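Local structure of gamma-glutamyl-gamma-aminobutyraldehyde dehydrogenase (Burkholderia cenocepacia, 4LIH) at residues E108-E113 and V127-A132. The protein probably oxidises aldehydes such as gamma-glutamyl-gamma-aminobutyraldehyde to carboxylic acids, with NAD(P)+ as the electron acceptor. Numbering follows the deposited sequence.
Sequences ELSLLE and VDVPGA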
loop_
_atom_site.group_PDB
_atom_site.type_symbol
_atom_site.label_atom_id
_atom_site.label_comp_id
_atom_site.label_asym_id
_atom_site.label_seq_id
_atom_site.Cartn_x
_atom_site.Cartn_y
_atom_site.Cartn_z
ATOM N N GLU A 108 -17.518 -8.021 35.133
ATOM C CA GLU A 108 -17.487 -9.482 35.254
ATOM C C GLU A 108 -16.204 -10.083 34.657
ATOM O O GLU A 108 -15.545 -10.922 35.285
ATOM C CB GLU A 108 -18.695 -10.122 34.578
ATOM C CG GLU A 108 -18.797 -11.614 34.779
ATOM C CD GLU A 108 -19.799 -12.280 33.876
ATOM O OE1 GLU A 108 -20.442 -11.590 33.049
ATOM O OE2 GLU A 108 -19.947 -13.505 33.993
ATOM N N LEU A 109 -15.836 -9.612 33.473
ATOM C CA LEU A 109 -14.685 -10.178 32.771
ATOM C C LEU A 109 -13.395 -9.784 33.495
ATOM O O LEU A 109 -12.468 -10.567 33.624
ATOM C CB LEU A 109 -14.661 -9.705 31.318
ATOM C CG LEU A 109 -15.700 -10.309 30.397
ATOM C CD1 LEU A 109 -15.701 -9.586 29.057
ATOM C CD2 LEU A 109 -15.445 -11.799 30.220
ATOM N N SER A 110 -13.326 -8.532 33.901
ATOM C CA SER A 110 -12.195 -8.060 34.683
ATOM C C SER A 110 -12.049 -8.864 35.988
ATOM O O SER A 110 -10.933 -9.277 36.347
ATOM C CB SER A 110 -12.343 -6.586 34.962
ATOM O OG SER A 110 -12.351 -5.834 33.772
ATOM N N LEU A 111 -13.162 -9.108 36.680
ATOM C CA LEU A 111 -13.111 -9.850 37.962
ATOM C C LEU A 111 -12.730 -11.321 37.755
ATOM O O LEU A 111 -11.952 -11.876 38.515
ATOM C CB LEU A 111 -14.425 -9.673 38.743
ATOM C CG LEU A 111 -14.575 -10.489 40.058
ATOM C CD1 LEU A 111 -13.596 -10.019 41.135
ATOM C CD2 LEU A 111 -16.007 -10.370 40.547
ATOM N N LEU A 112 -13.258 -11.960 36.712
ATOM C CA LEU A 112 -12.855 -13.309 36.361
ATOM C C LEU A 112 -11.351 -13.407 36.116
ATOM O O LEU A 112 -10.721 -14.327 36.642
ATOM C CB LEU A 112 -13.594 -13.801 35.115
ATOM C CG LEU A 112 -15.055 -14.091 35.282
ATOM C CD1 LEU A 112 -15.684 -14.262 33.909
ATOM C CD2 LEU A 112 -15.221 -15.374 36.104
ATOM N N GLU A 113 -10.792 -12.455 35.358
ATOM C CA GLU A 113 -9.357 -12.427 35.042
ATOM C C GLU A 113 -8.479 -12.260 36.273
ATOM O O GLU A 113 -7.412 -12.866 36.353
ATOM C CB GLU A 113 -9.028 -11.275 34.051
ATOM C CG GLU A 113 -7.688 -11.393 33.297
ATOM C CD GLU A 113 -7.811 -12.302 32.088
ATOM O OE1 GLU A 113 -8.531 -13.306 32.152
ATOM O OE2 GLU A 113 -7.260 -11.987 31.043
ATOM N N VAL A 127 -6.586 -2.316 31.207
ATOM C CA VAL A 127 -5.644 -2.788 30.206
ATOM C C VAL A 127 -6.216 -4.021 29.532
ATOM O O VAL A 127 -6.438 -4.013 28.326
ATOM C CB VAL A 127 -4.262 -3.068 30.834
ATOM C CG1 VAL A 127 -3.346 -3.818 29.864
ATOM C CG2 VAL A 127 -3.615 -1.764 31.337
ATOM N N ASP A 128 -6.496 -5.081 30.299
ATOM C CA ASP A 128 -6.793 -6.401 29.687
ATOM C C ASP A 128 -8.145 -6.471 28.939
ATOM O O ASP A 128 -8.181 -6.758 27.758
ATOM C CB ASP A 128 -6.683 -7.524 30.767
ATOM C CG ASP A 128 -5.311 -7.518 31.458
ATOM O OD1 ASP A 128 -5.052 -6.678 32.342
ATOM O OD2 ASP A 128 -4.453 -8.312 31.075
ATOM N N VAL A 129 -9.263 -6.206 29.620
ATOM C CA VAL A 129 -10.552 -6.300 28.974
ATOM C C VAL A 129 -10.718 -5.172 27.888
ATOM O O VAL A 129 -11.000 -5.460 26.758
ATOM C CB VAL A 129 -11.694 -6.347 30.014
ATOM C CG1 VAL A 129 -13.046 -6.462 29.300
ATOM C CG2 VAL A 129 -11.479 -7.527 31.009
ATOM N N PRO A 130 -10.441 -3.907 28.198
ATOM C CA PRO A 130 -10.558 -2.937 27.095
ATOM C C PRO A 130 -9.646 -3.232 25.895
ATOM O O PRO A 130 -10.058 -2.978 24.756
ATOM C CB PRO A 130 -10.178 -1.600 27.742
ATOM C CG PRO A 130 -10.366 -1.802 29.189
ATOM C CD PRO A 130 -10.081 -3.248 29.471
ATOM N N GLY A 131 -8.451 -3.773 26.160
ATOM C CA GLY A 131 -7.474 -4.170 25.113
ATOM C C GLY A 131 -8.064 -5.264 24.236
ATOM O O GLY A 131 -7.935 -5.228 23.036
ATOM N N ALA A 132 -8.713 -6.253 24.845
ATOM C CA ALA A 132 -9.327 -7.323 24.075
ATOM C C ALA A 132 -10.397 -6.792 23.134
ATOM O O ALA A 132 -10.493 -7.244 21.958
ATOM C CB ALA A 132 -9.932 -8.402 25.001
HETATM O O HOH W 1 -5.455 -10.494 29.607
#
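V129 pushes its isopropyl group against the backbone and side chains of L109 and S110, and its CG2 methyl does most of the touching. CG2 presses on the turn of helix 106-117, with S110 OG 3.4 Å away and the S110 N close by, and it meets L109 CB at 3.9 Å. CG1, set anti to the backbone N (chi1 -179°), extends the contact to L109 CD1 at 4.1 Å. The L109 and V129 side chains cross at about a right angle. S110 OG, although close to the methyl, spends its hydrogen bond on the carbonyl of L106 within its own helix. Further along, OE2 of E113 and OD2 of D128 are 4.6 Å apart, and one water donates to both. K119 forms a salt bridge with D128, and the backbone N of I179 gives E113 OE2 a second donor. L109 also packs on helix 206-218 and A132 on helix 178-191, away from the predicted active-site E274. Segments 108-113 and 127-132 thus meet by buried packing without a direct hydrogen bond, although T124 OG1 of helix 121-142 bonds to the S110 carbonyl; the shared water and K119 would ease the repulsion if both acids are ionised.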